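Local coordinates for effector protein Lem4 (lpg1101) (Legionella pneumophila subsp. pneumophila, PDB 6CGK), which acts as a membrane-associated protein tyrosine phosphatase of the haloacid dehalogenase superfamily, a translocated bacterial effector, seen here as its inactivated HAD domain, at residues L146-E157 / R172-P183. The protein carries 1 engineered substitution. Residues are numbered along the deposited sequence; the frame is centred on the assembly and turned at random.
With MG (magnesium ion), chain C.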
loop_
_atom_site.group_PDB
_atom_site.type_symbol
_atom_site.label_atom_id
_atom_site.label_comp_id
_atom_site.label_asym_id
_atom_site.label_seq_id
_atom_site.Cartn_x
_atom_site.Cartn_y
_atom_site.Cartn_z
ATOM N N LEU A 146 -9.722 14.531 5.089
ATOM C CA LEU A 146 -10.086 15.794 4.472
ATOM C C LEU A 146 -9.639 15.774 3.022
ATOM O O LEU A 146 -8.706 15.058 2.665
ATOM C CB LEU A 146 -9.410 16.982 5.180
ATOM C CG LEU A 146 -9.903 17.350 6.560
ATOM C CD1 LEU A 146 -8.980 18.405 7.169
ATOM C CD2 LEU A 146 -11.295 17.921 6.444
ATOM N N PRO A 147 -10.271 16.573 2.170
ATOM C CA PRO A 147 -9.825 16.648 0.773
ATOM C C PRO A 147 -8.387 17.118 0.679
ATOM O O PRO A 147 -7.904 17.880 1.515
ATOM C CB PRO A 147 -10.771 17.683 0.146
ATOM C CG PRO A 147 -11.449 18.318 1.255
ATOM C CD PRO A 147 -11.437 17.421 2.431
ATOM N N GLY A 148 -7.739 16.715 -0.397
ATOM C CA GLY A 148 -6.350 17.083 -0.625
ATOM C C GLY A 148 -5.754 16.166 -1.688
ATOM O O GLY A 148 -6.450 15.711 -2.591
ATOM N N PHE A 149 -4.475 15.877 -1.537
ATOM C CA PHE A 149 -3.763 15.125 -2.555
ATOM C C PHE A 149 -4.039 13.637 -2.418
ATOM O O PHE A 149 -4.103 13.106 -1.307
ATOM C CB PHE A 149 -2.260 15.395 -2.445
ATOM C CG PHE A 149 -1.433 14.604 -3.401
ATOM C CD1 PHE A 149 -1.431 14.896 -4.755
ATOM C CD2 PHE A 149 -0.637 13.570 -2.943
ATOM C CE1 PHE A 149 -0.639 14.155 -5.644
ATOM C CE2 PHE A 149 0.156 12.818 -3.827
ATOM C CZ PHE A 149 0.156 13.122 -5.174
ATOM N N ARG A 150 -4.218 12.968 -3.555
ATOM C CA ARG A 150 -4.422 11.521 -3.584
ATOM C C ARG A 150 -3.524 10.901 -4.641
ATOM O O ARG A 150 -3.556 11.305 -5.810
ATOM C CB ARG A 150 -5.889 11.136 -3.880
ATOM C CG ARG A 150 -6.907 11.544 -2.815
ATOM C CD ARG A 150 -6.631 10.854 -1.465
ATOM N NE ARG A 150 -7.648 11.232 -0.459
ATOM C CZ ARG A 150 -7.592 12.336 0.291
ATOM N NH1 ARG A 150 -6.575 13.189 0.162
ATOM N NH2 ARG A 150 -8.544 12.587 1.185
ATOM N N LEU A 151 -2.742 9.909 -4.226
ATOM C CA LEU A 151 -1.942 9.097 -5.130
ATOM C C LEU A 151 -2.467 7.671 -5.048
ATOM O O LEU A 151 -2.688 7.159 -3.946
ATOM C CB LEU A 151 -0.451 9.155 -4.755
ATOM C CG LEU A 151 0.488 8.208 -5.511
ATOM C CD1 LEU A 151 0.468 8.472 -7.013
ATOM C CD2 LEU A 151 1.907 8.312 -4.963
ATOM N N ILE A 152 -2.711 7.049 -6.206
ATOM C CA ILE A 152 -3.208 5.673 -6.282
ATOM C C ILE A 152 -2.331 4.929 -7.259
ATOM O O ILE A 152 -2.200 5.353 -8.414
ATOM C CB ILE A 152 -4.664 5.600 -6.768
ATOM C CG1 ILE A 152 -5.606 6.335 -5.823
ATOM C CG2 ILE A 152 -5.077 4.129 -7.013
ATOM C CD1 ILE A 152 -7.049 6.385 -6.379
ATOM N N CYS A 153 -1.748 3.822 -6.807
ATOM C CA CYS A 153 -0.963 2.934 -7.658
ATOM C C CYS A 153 -1.543 1.527 -7.618
ATOM O O CYS A 153 -1.741 0.961 -6.535
ATOM C CB CYS A 153 0.499 2.900 -7.214
ATOM S SG CYS A 153 1.270 4.505 -7.364
ATOM N N ASP A 154 -1.816 0.964 -8.799
ATOM C CA ASP A 154 -2.284 -0.411 -8.903
ATOM C C ASP A 154 -1.767 -1.007 -10.203
ATOM O O ASP A 154 -1.702 -0.319 -11.224
ATOM C CB ASP A 154 -3.813 -0.472 -8.848
ATOM C CG ASP A 154 -4.331 -1.795 -8.342
ATOM O OD1 ASP A 154 -3.807 -2.848 -8.753
ATOM O OD2 ASP A 154 -5.279 -1.780 -7.532
ATOM N N ASP A 155 -1.391 -2.285 -10.161
ATOM C CA ASP A 155 -0.990 -2.977 -11.382
ATOM C C ASP A 155 -2.175 -3.568 -12.144
ATOM O O ASP A 155 -2.016 -3.967 -13.305
ATOM C CB ASP A 155 -0.009 -4.093 -11.064
ATOM C CG ASP A 155 -0.617 -5.143 -10.163
ATOM O OD1 ASP A 155 -1.115 -4.746 -9.098
ATOM O OD2 ASP A 155 -0.610 -6.345 -10.517
ATOM N N ASP A 156 -3.336 -3.676 -11.508
ATOM C CA ASP A 156 -4.549 -4.152 -12.155
ATOM C C ASP A 156 -5.368 -2.911 -12.509
ATOM O O ASP A 156 -5.843 -2.199 -11.615
ATOM C CB ASP A 156 -5.305 -5.109 -11.233
ATOM C CG ASP A 156 -6.422 -5.858 -11.943
ATOM O OD1 ASP A 156 -7.071 -5.260 -12.822
ATOM O OD2 ASP A 156 -6.650 -7.045 -11.621
ATOM N N GLU A 157 -5.485 -2.616 -13.809
ATOM C CA GLU A 157 -6.144 -1.371 -14.215
ATOM C C GLU A 157 -7.554 -1.288 -13.647
ATOM O O GLU A 157 -7.985 -0.230 -13.173
ATOM C CB GLU A 157 -6.181 -1.255 -15.739
ATOM C CG GLU A 157 -6.670 0.096 -16.238
ATOM C CD GLU A 157 -6.864 0.123 -17.743
ATOM O OE1 GLU A 157 -6.701 -0.939 -18.382
ATOM O OE2 GLU A 157 -7.182 1.201 -18.285
ATOM N N ARG A 172 -13.825 13.178 -3.459
ATOM C CA ARG A 172 -12.456 13.345 -2.986
ATOM C C ARG A 172 -11.441 13.173 -4.111
ATOM O O ARG A 172 -10.315 12.731 -3.879
ATOM C CB ARG A 172 -12.164 12.363 -1.857
ATOM C CG ARG A 172 -12.882 12.710 -0.572
ATOM C CD ARG A 172 -12.111 13.814 0.217
ATOM N NE ARG A 172 -12.953 14.292 1.315
ATOM C CZ ARG A 172 -13.089 13.635 2.466
ATOM N NH1 ARG A 172 -12.447 12.496 2.658
ATOM N NH2 ARG A 172 -13.906 14.091 3.407
ATOM N N SER A 173 -11.811 13.524 -5.336
ATOM C CA SER A 173 -10.965 13.240 -6.486
ATOM C C SER A 173 -10.592 14.513 -7.233
ATOM O O SER A 173 -10.419 14.499 -8.448
ATOM C CB SER A 173 -11.651 12.246 -7.424
ATOM O OG SER A 173 -12.826 12.809 -7.988
ATOM N N GLN A 174 -10.440 15.620 -6.517
ATOM C CA GLN A 174 -10.118 16.878 -7.177
ATOM C C GLN A 174 -8.645 16.993 -7.538
ATOM O O GLN A 174 -8.287 17.847 -8.354
ATOM C CB GLN A 174 -10.510 18.057 -6.288
ATOM C CG GLN A 174 -9.573 18.255 -5.104
ATOM C CD GLN A 174 -10.281 18.129 -3.770
ATOM O OE1 GLN A 174 -10.153 18.997 -2.902
ATOM N NE2 GLN A 174 -11.036 17.043 -3.596
ATOM N N LEU A 175 -7.785 16.162 -6.950
ATOM C CA LEU A 175 -6.341 16.274 -7.104
ATOM C C LEU A 175 -5.761 14.870 -6.936
ATOM O O LEU A 175 -5.140 14.538 -5.937
ATOM C CB LEU A 175 -5.744 17.254 -6.091
ATOM C CG LEU A 175 -4.232 17.466 -6.119
ATOM C CD1 LEU A 175 -3.774 17.960 -7.484
ATOM C CD2 LEU A 175 -3.839 18.455 -5.030
ATOM N N VAL A 176 -5.987 14.036 -7.943
ATOM C CA VAL A 176 -5.587 12.633 -7.914
ATOM C C VAL A 176 -4.486 12.410 -8.931
ATOM O O VAL A 176 -4.551 12.919 -10.055
ATOM C CB VAL A 176 -6.777 11.704 -8.209
ATOM C CG1 VAL A 176 -6.365 10.258 -8.060
ATOM C CG2 VAL A 176 -7.935 12.027 -7.282
ATOM N N LYS A 177 -3.479 11.636 -8.543
ATOM C CA LYS A 177 -2.510 11.086 -9.481
ATOM C C LYS A 177 -2.706 9.582 -9.471
ATOM O O LYS A 177 -2.624 8.955 -8.414
ATOM C CB LYS A 177 -1.074 11.452 -9.092
ATOM C CG LYS A 177 -0.736 12.916 -9.316
ATOM C CD LYS A 177 -0.407 13.201 -10.778
ATOM C CE LYS A 177 -0.018 14.663 -10.976
ATOM N NZ LYS A 177 0.757 14.881 -12.232
ATOM N N PHE A 178 -2.990 9.010 -10.633
ATOM C CA PHE A 178 -3.283 7.591 -10.738
ATOM C C PHE A 178 -2.246 6.957 -11.646
ATOM O O PHE A 178 -2.063 7.403 -12.783
ATOM C CB PHE A 178 -4.694 7.358 -11.276
ATOM C CG PHE A 178 -4.992 5.928 -11.591
ATOM C CD1 PHE A 178 -4.612 4.912 -10.719
ATOM C CD2 PHE A 178 -5.656 5.588 -12.757
ATOM C CE1 PHE A 178 -4.887 3.585 -11.014
ATOM C CE2 PHE A 178 -5.942 4.260 -13.058
ATOM C CZ PHE A 178 -5.559 3.258 -12.190
ATOM N N HIS A 179 -1.564 5.932 -11.139
ATOM C CA HIS A 179 -0.534 5.233 -11.893
ATOM C C HIS A 179 -0.877 3.756 -11.960
ATOM O O HIS A 179 -1.006 3.087 -10.927
ATOM C CB HIS A 179 0.838 5.468 -11.271
ATOM C CG HIS A 179 1.192 6.917 -11.197
ATOM N ND1 HIS A 179 1.515 7.656 -12.314
ATOM C CD2 HIS A 179 1.212 7.779 -10.155
ATOM C CE1 HIS A 179 1.743 8.908 -11.961
ATOM N NE2 HIS A 179 1.568 9.010 -10.655
ATOM N N ASN A 180 -1.059 3.267 -13.177
ATOM C CA ASN A 180 -1.286 1.857 -13.454
ATOM C C ASN A 180 -0.134 1.426 -14.346
ATOM O O ASN A 180 0.012 1.937 -15.462
ATOM C CB ASN A 180 -2.646 1.651 -14.122
ATOM C CG ASN A 180 -2.870 0.231 -14.562
ATOM O OD1 ASN A 180 -3.248 -0.018 -15.706
ATOM N ND2 ASN A 180 -2.619 -0.720 -13.666
ATOM N N GLU A 181 0.720 0.546 -13.828
ATOM C CA GLU A 181 1.883 0.074 -14.563
ATOM C C GLU A 181 2.017 -1.425 -14.345
ATOM O O GLU A 181 1.467 -1.983 -13.392
ATOM C CB GLU A 181 3.167 0.809 -14.116
ATOM C CG GLU A 181 3.117 2.325 -14.275
ATOM C CD GLU A 181 3.301 2.783 -15.708
ATOM O OE1 GLU A 181 3.581 1.936 -16.576
ATOM O OE2 GLU A 181 3.159 3.998 -15.971
ATOM N N LYS A 182 2.731 -2.079 -15.259
ATOM C CA LYS A 182 3.067 -3.480 -15.063
ATOM C C LYS A 182 4.003 -3.614 -13.864
ATOM O O LYS A 182 4.765 -2.694 -13.552
ATOM C CB LYS A 182 3.727 -4.057 -16.310
ATOM C CG LYS A 182 2.810 -4.176 -17.519
ATOM N N PRO A 183 3.959 -4.744 -13.166
ATOM C CA PRO A 183 4.839 -4.913 -12.008
ATOM C C PRO A 183 6.284 -4.668 -12.406
ATOM O O PRO A 183 6.733 -5.069 -13.485
ATOM C CB PRO A 183 4.594 -6.360 -11.580
ATOM C CG PRO A 183 3.253 -6.710 -12.146
ATOM C CD PRO A 183 3.096 -5.918 -13.401
HETATM MG MG MG C . -1.932 -6.048 -7.420
HETATM O O HOH W 1 -8.198 14.400 -4.539
HETATM O O HOH W 2 -3.864 -5.511 -7.984
HETATM O O HOH W 3 -2.004 -7.729 -8.589
#
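Arg150 of strand 150-154 lies against Val176 of strand 176-180, its CB 4.1 Å from Val176 CG2, and Arg150 CG comes alongside the carbonyl oxygen of Arg172. The chain then bends (chi2 -62°), turning the guanidinium toward the preceding residues 146-149. NE pairs with Glu140; NH1 reaches Phe149 O and also Lys17 O; NH2 bonds to Leu146 O at 2.9 Å, with that oxygen in the guanidinium plane but NH2 well above the plane of the carbonyl. Every nitrogen of the group is thus taken, which should fix its rotation. Arg172 lays one face of its own guanidinium over the Leu146-Pro147 peptide and shares Glu140, whose carboxylate probably offsets the two like charges. A water joins Gly148 O, Arg172 O and Leu175 N just before the strands pair.

From there five backbone bonds alternate between the strands, Arg150 N to Leu175 O through Asp154 N to His179 O, in the parallel pattern. With helix 157-169 between them, the two strands form a beta-alpha-beta unit at the edge of the five-stranded parallel sheet of the HAD Rossmann-like fold. On one face of the sheet Ile152 CG2 sits 3.8 Å from Phe178 CD1. On the other, Leu151 CD1 meets the edge of the His179 ring in its plane, 3.3 Å from CD2, while NE2 of that ring bonds to Glu194.

At the carboxyl end Asn180 ND2 bonds to Asp154 O at 2.6 Å, nearly straight at the hydrogen. Asp154 OD1 accepts from Asp156 N in an Asx turn and from a magnesium-bound water. Asp155 OD1 binds magnesium directly at 2.3 Å, alongside Asp25 O and the engineered Asn23.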